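Local atomic coordinates of putative cathepsin d (Ixodes ricinus, PDB entry 5N7Q), a protein that probably cleaves peptide bonds as a pepsin-family aspartic endopeptidase, and is held here with the inhibitor pepstatin A. Residues 176-179 / 180-183; 272-276 / 277-281; 312-315 / 316-320; 326-329 / 330-333. One frame throughout, in Å; residues are numbered along the deposited sequence.

Interaction 1. Residues 176-179 / 180-183; sequences GIDH and DHYK
Asp178 precedes a short 3-10 turn, His179 to His181, in the surface loop between strands 170-174 and 187-190. Asp180, inside the turn, donates its N to Asp178 OD1 at 2.9 Å, which makes an Asx turn. The carboxylate can curl back this way because Asp178 CG stands anti to its own N, chi1 -172°. The N-H meets OD1 from above the carboxylate plane. His181 follows. Its N donates to Asp178 O at 2.9 Å and closes the backbone turn. Its CD2 is 3.7 Å from Asp178 OD2. The His181 ring stacks with Tyr159 of strand 155-160, and Tyr323 OH of strand 322-327 bonds to Asp178 N, so the loop is tied to both strands. Tyr182 carries the main side-chain contact. Its N bonds to His179 O, which adds a second turn of the same i to i+3 kind. Its ring lies face to face on the His179 ring, with centroids 3.8 Å apart and planes at 13°. Tyr182 CZ sits over the middle of the imidazole, and Tyr182 OH lies over the same face, 3.2 Å from His179 CD2. Ile177 CG2 also touches Tyr182 CE2, 4.0 Å away. Lys183 adds little, its CA lying at the edge of the His179 ring. A weak bond from His179 ND1 to Tyr182 O, 3.1 Å long and bent to 130°, accompanies the stack.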
loop_
_atom_site.group_PDB
_atom_site.type_symbol
_atom_site.label_atom_id
_atom_site.label_comp_id
_atom_site.label_asym_id
_atom_site.label_seq_id
_atom_site.Cartn_x
_atom_site.Cartn_y
_atom_site.Cartn_z
ATOM N N GLY A 176 15.110 -1.992 9.238
ATOM C CA GLY A 176 14.972 -2.878 10.382
ATOM C C GLY A 176 13.670 -3.649 10.414
ATOM O O GLY A 176 12.741 -3.368 9.621
ATOM N N ILE A 177 13.614 -4.616 11.331
ATOM C CA ILE A 177 12.414 -5.418 11.632
ATOM C C ILE A 177 12.205 -5.303 13.129
ATOM O O ILE A 177 13.100 -5.665 13.872
ATOM C CB ILE A 177 12.618 -6.920 11.286
ATOM C CG1 ILE A 177 13.116 -7.126 9.850
ATOM C CG2 ILE A 177 11.331 -7.689 11.548
ATOM C CD1 ILE A 177 13.538 -8.558 9.529
ATOM N N ASP A 178 11.040 -4.814 13.570
ATOM C CA ASP A 178 10.799 -4.559 14.999
ATOM C C ASP A 178 9.959 -5.706 15.546
ATOM O O ASP A 178 8.754 -5.788 15.269
ATOM C CB ASP A 178 10.077 -3.232 15.169
ATOM C CG ASP A 178 9.951 -2.797 16.600
ATOM O OD1 ASP A 178 10.251 -3.565 17.533
ATOM O OD2 ASP A 178 9.562 -1.634 16.801
ATOM N N HIS A 179 10.571 -6.562 16.370
ATOM C CA HIS A 179 9.852 -7.676 16.986
ATOM C C HIS A 179 8.818 -7.169 18.008
ATOM O O HIS A 179 7.946 -7.929 18.389
ATOM C CB HIS A 179 10.834 -8.679 17.625
ATOM C CG HIS A 179 10.319 -10.088 17.722
ATOM N ND1 HIS A 179 9.006 -10.397 18.011
ATOM C CD2 HIS A 179 10.946 -11.274 17.541
ATOM C CE1 HIS A 179 8.861 -11.711 18.043
ATOM N NE2 HIS A 179 10.025 -12.264 17.753
ATOM N N ASP A 180 8.839 -5.889 18.402
ATOM C CA ASP A 180 7.760 -5.375 19.221
ATOM C C ASP A 180 6.479 -5.144 18.426
ATOM O O ASP A 180 5.450 -4.838 19.021
ATOM C CB ASP A 180 8.217 -4.167 20.036
ATOM C CG ASP A 180 9.239 -4.542 21.126
ATOM O OD1 ASP A 180 9.133 -5.688 21.656
ATOM O OD2 ASP A 180 10.149 -3.708 21.396
ATOM N N HIS A 181 6.514 -5.309 17.099
ATOM C CA HIS A 181 5.297 -5.302 16.299
ATOM C C HIS A 181 4.805 -6.656 15.863
ATOM O O HIS A 181 3.810 -6.714 15.128
ATOM C CB HIS A 181 5.472 -4.443 15.037
ATOM C CG HIS A 181 5.535 -2.982 15.315
ATOM N ND1 HIS A 181 4.583 -2.328 16.063
ATOM C CD2 HIS A 181 6.417 -2.041 14.910
ATOM C CE1 HIS A 181 4.899 -1.041 16.133
ATOM N NE2 HIS A 181 6.004 -0.848 15.441
ATOM N N TYR A 182 5.408 -7.749 16.316
ATOM C CA TYR A 182 4.906 -9.059 15.926
ATOM C C TYR A 182 5.122 -10.114 17.000
ATOM O O TYR A 182 5.974 -9.943 17.888
ATOM C CB TYR A 182 5.460 -9.500 14.558
ATOM C CG TYR A 182 6.860 -10.105 14.551
ATOM C CD1 TYR A 182 7.062 -11.474 14.783
ATOM C CD2 TYR A 182 7.982 -9.339 14.255
ATOM C CE1 TYR A 182 8.337 -12.027 14.731
ATOM C CE2 TYR A 182 9.247 -9.889 14.223
ATOM C CZ TYR A 182 9.404 -11.250 14.449
ATOM O OH TYR A 182 10.657 -11.785 14.400
ATOM N N LYS A 183 4.333 -11.172 16.918
ATOM C CA LYS A 183 4.497 -12.326 17.814
ATOM C C LYS A 183 4.733 -13.571 16.987
ATOM O O LYS A 183 4.381 -13.651 15.800
ATOM C CB LYS A 183 3.316 -12.478 18.774
ATOM C CG LYS A 183 1.946 -12.495 18.170
ATOM C CD LYS A 183 0.883 -12.573 19.282
ATOM C CE LYS A 183 -0.436 -11.909 18.921
ATOM N NZ LYS A 183 -1.553 -12.387 19.805
#

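Interaction 2. Residues 272-276 / 277-281; sequences FTISG and KEFSL
Phe279 and Phe272 form a hydrogen-bonded pair in an antiparallel beta hairpin closed by a type I' turn. Phe279 N donates to Phe272 O at 2.7 Å, and Phe272 N returns a bond to Phe279 O. Ile274 and Lys277 bond both ways as well. Ser275 and Gly276 make the bend with positive phi at each. Strand 270-274 also pairs with strand 198-206, so the hairpin extends that sheet.

The Phe279 side chain starts beside the partner strand, its CB 3.4 Å from Phe272 O. From CG the ring runs on along that strand. CD2 stays close to Phe272 O. CE2 is 3.7 Å from Ile274 O and 3.8 Å from Ile274 CB. Both carbonyl oxygens therefore lie at the edge of the ring, near its plane. The Ile274 side chain runs at about a right angle to that of Phe279. Tyr322 meets this ring edge to face. Phe272 CE1 reaches Leu281 CD1 at 3.9 Å on the same buried apolar face.

The other face holds the non-hydrogen-bonded pair Thr273 and Glu278. Glu278 OE2 has a salt bridge to Lys205 of strand 198-206. A water joins this face, 2.7 Å from Thr273 OG1 and donating a hydrogen bond to Glu278 OE2 at 3.2 Å.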
loop_
_atom_site.group_PDB
_atom_site.type_symbol
_atom_site.label_atom_id
_atom_site.label_comp_id
_atom_site.label_asym_id
_atom_site.label_seq_id
_atom_site.Cartn_x
_atom_site.Cartn_y
_atom_site.Cartn_z
ATOM N N PHE A 272 -5.601 -17.450 3.850
ATOM C CA PHE A 272 -4.599 -17.489 2.774
ATOM C C PHE A 272 -3.465 -18.370 3.233
ATOM O O PHE A 272 -2.972 -18.218 4.352
ATOM C CB PHE A 272 -4.053 -16.083 2.470
ATOM C CG PHE A 272 -5.039 -15.214 1.769
ATOM C CD1 PHE A 272 -6.091 -14.644 2.490
ATOM C CD2 PHE A 272 -4.956 -14.981 0.400
ATOM C CE1 PHE A 272 -7.042 -13.874 1.839
ATOM C CE2 PHE A 272 -5.907 -14.215 -0.248
ATOM C CZ PHE A 272 -6.949 -13.668 0.468
ATOM N N THR A 273 -3.108 -19.352 2.414
ATOM C CA THR A 273 -2.013 -20.259 2.738
ATOM C C THR A 273 -0.798 -19.817 1.938
ATOM O O THR A 273 -0.831 -19.772 0.714
ATOM C CB THR A 273 -2.369 -21.720 2.450
ATOM O OG1 THR A 273 -3.474 -22.105 3.290
ATOM C CG2 THR A 273 -1.150 -22.624 2.769
ATOM N N ILE A 274 0.287 -19.493 2.643
ATOM C CA ILE A 274 1.490 -18.949 2.035
ATOM C C ILE A 274 2.667 -19.666 2.660
ATOM O O ILE A 274 2.752 -19.761 3.877
ATOM C CB ILE A 274 1.622 -17.416 2.294
ATOM C CG1 ILE A 274 0.320 -16.681 1.896
ATOM C CG2 ILE A 274 2.850 -16.881 1.581
ATOM C CD1 ILE A 274 0.297 -15.213 2.313
ATOM N N SER A 275 3.535 -20.219 1.824
ATOM C CA SER A 275 4.654 -21.060 2.296
ATOM C C SER A 275 4.190 -22.181 3.244
ATOM O O SER A 275 4.873 -22.528 4.203
ATOM C CB SER A 275 5.766 -20.197 2.910
ATOM O OG SER A 275 6.358 -19.363 1.909
ATOM N N GLY A 276 3.014 -22.734 2.953
ATOM C CA GLY A 276 2.458 -23.820 3.727
ATOM C C GLY A 276 1.794 -23.470 5.031
ATOM O O GLY A 276 1.249 -24.362 5.685
ATOM N N LYS A 277 1.823 -22.198 5.415
ATOM C CA LYS A 277 1.236 -21.739 6.669
ATOM C C LYS A 277 -0.063 -20.989 6.395
ATOM O O LYS A 277 -0.185 -20.243 5.409
ATOM C CB LYS A 277 2.207 -20.847 7.421
ATOM C CG LYS A 277 1.650 -20.385 8.750
ATOM C CD LYS A 277 2.685 -19.732 9.634
ATOM C CE LYS A 277 2.052 -19.246 10.918
ATOM N NZ LYS A 277 1.700 -20.351 11.851
ATOM N N GLU A 278 -1.015 -21.152 7.303
ATOM C CA GLU A 278 -2.308 -20.473 7.187
ATOM C C GLU A 278 -2.270 -19.090 7.806
ATOM O O GLU A 278 -1.852 -18.922 8.950
ATOM C CB GLU A 278 -3.409 -21.297 7.840
ATOM C CG GLU A 278 -3.697 -22.563 7.041
ATOM C CD GLU A 278 -4.966 -23.294 7.442
ATOM O OE1 GLU A 278 -5.685 -22.852 8.360
ATOM O OE2 GLU A 278 -5.231 -24.332 6.805
ATOM N N PHE A 279 -2.777 -18.122 7.054
ATOM C CA PHE A 279 -2.932 -16.744 7.507
ATOM C C PHE A 279 -4.438 -16.431 7.442
ATOM O O PHE A 279 -4.980 -16.164 6.372
ATOM C CB PHE A 279 -2.095 -15.809 6.615
ATOM C CG PHE A 279 -0.621 -16.038 6.765
ATOM C CD1 PHE A 279 0.097 -15.376 7.738
ATOM C CD2 PHE A 279 0.015 -16.968 5.964
ATOM C CE1 PHE A 279 1.445 -15.636 7.912
ATOM C CE2 PHE A 279 1.363 -17.232 6.125
ATOM C CZ PHE A 279 2.074 -16.554 7.102
ATOM N N SER A 280 -5.063 -16.471 8.608
ATOM C CA SER A 280 -6.522 -16.342 8.766
ATOM C C SER A 280 -6.927 -14.878 8.945
ATOM O O SER A 280 -6.227 -14.092 9.584
ATOM C CB SER A 280 -6.938 -17.183 9.977
ATOM O OG SER A 280 -8.350 -17.232 10.111
ATOM N N LEU A 281 -8.066 -14.525 8.352
ATOM C CA LEU A 281 -8.693 -13.233 8.538
ATOM C C LEU A 281 -10.094 -13.477 9.091
ATOM O O LEU A 281 -10.875 -14.172 8.470
ATOM C CB LEU A 281 -8.807 -12.516 7.191
ATOM C CG LEU A 281 -7.479 -12.275 6.485
ATOM C CD1 LEU A 281 -7.745 -11.787 5.081
ATOM C CD2 LEU A 281 -6.676 -11.227 7.237
HETATM O O HOH W 1 -3.960 -24.748 3.852
#

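Interaction 3. Residues 312-315 / 316-320; sequences WILG and DVFLG
Leu314 lays its CD1 over one face of the Phe318 ring. The methyl sits 4.0 Å from the ring centroid and only 12° off the ring normal, a CH-pi contact. The two side chains run side by side and point the same way. Phe318 CG is anti to its backbone N, chi1 -167°, and this turns the ring alongside the Leu314 side chain. The Leu314 carbonyl is also covered, with Leu319 CD1 3.5 Å from Leu314 O.

Gly315 comes next, at the N-cap of the short helix 316-319. Its carbonyl oxygen takes two bonds. Phe318 N donates to Gly315 O at 2.9 Å, bent to 135°. Leu319 N donates to Gly315 O at 3.0 Å and straighter. This shared acceptor starts the helix with one 3-10 and one alpha-type turn. Leu319 CG lies close against the same oxygen, at 3.4 Å from Gly315 O, so the bonds are buried under apolar atoms. Further on, Gly320 N bonds back to Asp316 O.

The Ile-Leu-Gly run is the hydrophobic-hydrophobic-glycine motif of the C-terminal psi loop in pepsin-like proteases. Strand 312-314 lies between strand 222-226, parallel to it, and strand 233-235, antiparallel. Ile313 packs on Asp227, a predicted catalytic residue, and on an apolar side chain of the bound peptide. Asp316 and Leu319 rest on Leu160 of strand 155-160, and Phe318 meets Phe335 edge to face.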
loop_
_atom_site.group_PDB
_atom_site.type_symbol
_atom_site.label_atom_id
_atom_site.label_comp_id
_atom_site.label_asym_id
_atom_site.label_seq_id
_atom_site.Cartn_x
_atom_site.Cartn_y
_atom_site.Cartn_z
ATOM N N TRP A 312 -3.751 -11.781 -6.890
ATOM C CA TRP A 312 -4.418 -11.202 -5.741
ATOM C C TRP A 312 -3.556 -10.093 -5.195
ATOM O O TRP A 312 -2.330 -10.251 -5.050
ATOM C CB TRP A 312 -4.590 -12.249 -4.635
ATOM C CG TRP A 312 -5.508 -13.400 -5.006
ATOM C CD1 TRP A 312 -5.218 -14.448 -5.832
ATOM C CD2 TRP A 312 -6.851 -13.628 -4.532
ATOM N NE1 TRP A 312 -6.287 -15.316 -5.903
ATOM C CE2 TRP A 312 -7.305 -14.833 -5.122
ATOM C CE3 TRP A 312 -7.707 -12.932 -3.665
ATOM C CZ2 TRP A 312 -8.588 -15.345 -4.883
ATOM C CZ3 TRP A 312 -8.973 -13.447 -3.430
ATOM C CH2 TRP A 312 -9.390 -14.650 -4.027
ATOM N N ILE A 313 -4.164 -8.957 -4.905
ATOM C CA ILE A 313 -3.445 -7.891 -4.204
ATOM C C ILE A 313 -3.818 -7.964 -2.726
ATOM O O ILE A 313 -5.004 -7.782 -2.364
ATOM C CB ILE A 313 -3.760 -6.489 -4.745
ATOM C CG1 ILE A 313 -3.389 -6.343 -6.241
ATOM C CG2 ILE A 313 -3.020 -5.452 -3.902
ATOM C CD1 ILE A 313 -3.782 -5.006 -6.863
ATOM N N LEU A 314 -2.834 -8.253 -1.896
ATOM C CA LEU A 314 -2.990 -8.266 -0.446
ATOM C C LEU A 314 -2.699 -6.859 0.065
ATOM O O LEU A 314 -1.565 -6.458 0.214
ATOM C CB LEU A 314 -2.072 -9.321 0.169
ATOM C CG LEU A 314 -2.256 -10.769 -0.318
ATOM C CD1 LEU A 314 -1.413 -11.726 0.485
ATOM C CD2 LEU A 314 -3.719 -11.163 -0.255
ATOM N N GLY A 315 -3.756 -6.087 0.259
ATOM C CA GLY A 315 -3.687 -4.721 0.751
ATOM C C GLY A 315 -3.857 -4.660 2.254
ATOM O O GLY A 315 -3.580 -5.636 2.956
ATOM N N ASP A 316 -4.284 -3.486 2.742
ATOM C CA ASP A 316 -4.247 -3.174 4.164
ATOM C C ASP A 316 -5.101 -4.131 5.003
ATOM O O ASP A 316 -4.799 -4.397 6.161
ATOM C CB ASP A 316 -4.682 -1.731 4.429
ATOM C CG ASP A 316 -3.861 -0.690 3.676
ATOM O OD1 ASP A 316 -2.670 -0.982 3.347
ATOM O OD2 ASP A 316 -4.400 0.430 3.425
ATOM N N VAL A 317 -6.172 -4.668 4.427
ATOM C CA VAL A 317 -6.962 -5.697 5.137
ATOM C C VAL A 317 -6.091 -6.863 5.627
ATOM O O VAL A 317 -6.291 -7.379 6.732
ATOM C CB VAL A 317 -8.114 -6.202 4.235
ATOM C CG1 VAL A 317 -8.609 -7.566 4.673
ATOM C CG2 VAL A 317 -9.219 -5.177 4.210
ATOM N N PHE A 318 -5.117 -7.271 4.804
ATOM C CA PHE A 318 -4.157 -8.339 5.152
ATOM C C PHE A 318 -2.943 -7.834 5.910
ATOM O O PHE A 318 -2.497 -8.461 6.890
ATOM C CB PHE A 318 -3.681 -9.086 3.879
ATOM C CG PHE A 318 -2.948 -10.361 4.142
ATOM C CD1 PHE A 318 -3.642 -11.545 4.334
ATOM C CD2 PHE A 318 -1.569 -10.392 4.213
ATOM C CE1 PHE A 318 -2.977 -12.723 4.578
ATOM C CE2 PHE A 318 -0.901 -11.573 4.485
ATOM C CZ PHE A 318 -1.583 -12.734 4.643
ATOM N N LEU A 319 -2.417 -6.692 5.484
ATOM C CA LEU A 319 -1.135 -6.203 5.986
ATOM C C LEU A 319 -1.262 -5.550 7.357
ATOM O O LEU A 319 -0.256 -5.269 7.998
ATOM C CB LEU A 319 -0.536 -5.211 4.955
ATOM C CG LEU A 319 -0.258 -5.781 3.557
ATOM C CD1 LEU A 319 0.114 -4.632 2.615
ATOM C CD2 LEU A 319 0.808 -6.849 3.596
ATOM N N GLY A 320 -2.476 -5.325 7.828
ATOM C CA GLY A 320 -2.708 -4.943 9.228
ATOM C C GLY A 320 -2.525 -6.074 10.220
ATOM O O GLY A 320 -1.733 -5.970 11.164
#

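Interaction 4. Residues 326-329 / 330-333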
loop_
_atom_site.group_PDB
_atom_site.type_symbol
_atom_site.label_atom_id
_atom_site.label_comp_id
_atom_site.label_asym_id
_atom_site.label_seq_id
_atom_site.Cartn_x
_atom_site.Cartn_y
_atom_site.Cartn_z
ATOM N N PHE A 326 9.672 -6.433 3.960
ATOM C CA PHE A 326 9.999 -6.317 2.543
ATOM C C PHE A 326 11.540 -6.314 2.464
ATOM O O PHE A 326 12.183 -5.334 2.835
ATOM C CB PHE A 326 9.411 -5.032 1.981
ATOM C CG PHE A 326 7.916 -4.978 2.006
ATOM C CD1 PHE A 326 7.235 -4.552 3.161
ATOM C CD2 PHE A 326 7.197 -5.311 0.879
ATOM C CE1 PHE A 326 5.841 -4.513 3.168
ATOM C CE2 PHE A 326 5.807 -5.270 0.887
ATOM C CZ PHE A 326 5.137 -4.848 2.031
ATOM N N ASP A 327 12.111 -7.420 1.992
ATOM C CA ASP A 327 13.557 -7.676 2.087
ATOM C C ASP A 327 14.203 -7.627 0.710
ATOM O O ASP A 327 14.012 -8.539 -0.103
ATOM C CB ASP A 327 13.733 -9.041 2.777
ATOM C CG ASP A 327 15.178 -9.483 2.953
ATOM O OD1 ASP A 327 16.065 -8.959 2.254
ATOM O OD2 ASP A 327 15.368 -10.386 3.827
ATOM N N ARG A 328 14.992 -6.578 0.476
ATOM C CA ARG A 328 15.684 -6.396 -0.799
ATOM C C ARG A 328 17.029 -7.096 -0.804
ATOM O O ARG A 328 17.594 -7.302 -1.878
ATOM C CB ARG A 328 15.891 -4.899 -1.147
ATOM C CG ARG A 328 14.588 -4.208 -1.526
ATOM C CD ARG A 328 14.080 -4.607 -2.918
ATOM N NE ARG A 328 15.057 -4.228 -3.941
ATOM C CZ ARG A 328 15.130 -3.033 -4.524
ATOM N NH1 ARG A 328 14.272 -2.075 -4.200
ATOM N NH2 ARG A 328 16.106 -2.766 -5.394
ATOM N N ASP A 329 17.559 -7.511 0.348
ATOM C CA ASP A 329 18.830 -8.279 0.345
ATOM C C ASP A 329 18.625 -9.680 -0.224
ATOM O O ASP A 329 19.475 -10.216 -0.934
ATOM C CB ASP A 329 19.390 -8.379 1.758
ATOM C CG ASP A 329 20.056 -7.085 2.194
ATOM O OD1 ASP A 329 20.749 -6.475 1.339
ATOM O OD2 ASP A 329 19.888 -6.713 3.374
ATOM N N GLN A 330 17.474 -10.270 0.077
ATOM C CA GLN A 330 17.186 -11.642 -0.351
ATOM C C GLN A 330 15.976 -11.767 -1.287
ATOM O O GLN A 330 15.652 -12.878 -1.703
ATOM C CB GLN A 330 16.985 -12.557 0.846
ATOM C CG GLN A 330 18.191 -12.608 1.762
ATOM C CD GLN A 330 18.130 -13.763 2.723
ATOM O OE1 GLN A 330 17.972 -14.920 2.312
ATOM N NE2 GLN A 330 18.275 -13.474 4.001
ATOM N N ASP A 331 15.368 -10.644 -1.672
ATOM C CA ASP A 331 14.186 -10.623 -2.537
ATOM C C ASP A 331 13.098 -11.577 -2.003
ATOM O O ASP A 331 12.742 -12.576 -2.622
ATOM C CB ASP A 331 14.572 -10.982 -3.989
ATOM C CG ASP A 331 15.295 -9.833 -4.700
ATOM O OD1 ASP A 331 14.981 -8.647 -4.436
ATOM O OD2 ASP A 331 16.216 -10.089 -5.518
ATOM N N ARG A 332 12.654 -11.280 -0.798
ATOM C CA ARG A 332 11.631 -12.097 -0.142
ATOM C C ARG A 332 10.730 -11.181 0.691
ATOM O O ARG A 332 11.060 -10.028 0.991
ATOM C CB ARG A 332 12.283 -13.186 0.706
ATOM C CG ARG A 332 13.077 -12.669 1.892
ATOM C CD ARG A 332 13.844 -13.747 2.607
ATOM N NE ARG A 332 14.545 -13.163 3.751
ATOM C CZ ARG A 332 14.990 -13.836 4.806
ATOM N NH1 ARG A 332 14.866 -15.156 4.873
ATOM N NH2 ARG A 332 15.621 -13.174 5.763
ATOM N N VAL A 333 9.552 -11.711 0.984
ATOM C CA VAL A 333 8.534 -11.058 1.805
ATOM C C VAL A 333 8.324 -11.925 3.022
ATOM O O VAL A 333 8.185 -13.147 2.886
ATOM C CB VAL A 333 7.208 -10.824 1.043
ATOM C CG1 VAL A 333 6.173 -10.177 1.983
ATOM C CG2 VAL A 333 7.407 -9.958 -0.201
HETATM O O HOH W 2 14.654 -10.221 6.482
HETATM O O HOH W 3 17.941 -10.627 4.652
HETATM O O HOH W 4 16.706 -6.585 -4.389
#
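Asp327 and Arg332 make the tight centre of this contact, at the turn of the hairpin formed by strands 322-327 and 332-337. Their backbones bond both ways, with Asp327 N 3.0 Å from Arg332 O. Asp331, with positive phi, and Arg332 both face Asp327, which gives a G1 beta bulge. The Asp327 carboxylate splits its work. OD1 accepts from Gln330 N at 2.9 Å, and a weak bond from Asp329 N joins it. OD2 forms a salt bridge with Arg332 NE at 2.9 Å, nearly straight at 168°. OD2 lies in the guanidinium plane, but the N-H comes from above the carboxylate, the two flat groups being 73° apart. Gln330 NE2 lies over one face of the guanidinium, toward the rim, and Tyr188 makes a cation-pi contact with Arg332.

The solvent side is bridged by water. Two waters donate to Asp327 OD2; one accepts from Arg332 NH2, the other from Gln330 NE2. A looser link lies elsewhere, where one water joins Arg328 NE, Arg328 O and Asp331 OD1. Arg328 also has a salt bridge to Asp142 of helix 140-146, and Asp331 binds Tyr129 and Lys194. On the opposite face of the hairpin from Asp327 and Arg332, Phe326 packs on Phe156 and Val158 of strand 155-160 and meets Trp197 edge to face, while Val333 is backbone-bonded to Val189 of strand 187-190.

How the interactions relate
The four contacts follow one another along the chain. Interactions 2 and 3 touch directly and share a core: Phe279 CB lies 3.7 Å from Phe318 CZ, and Phe272 CE2 lies 3.8 Å from Leu314 CD2. The hairpin thus backs the strand and helix that border the active site, where Ile313 of interaction 3 packs on the bound peptide. The side chain of Asp227, a predicted catalytic residue, is about 5 Å from Gly315. Interaction 4 does not touch interaction 3, with nearest atoms about 5 Å apart, although strand 322-327 follows helix 316-319 in the chain. Its Phe326 side chain is about 7 Å from that of Asp227. Interaction 1 lies at the surface, away from the predicted catalytic aspartates.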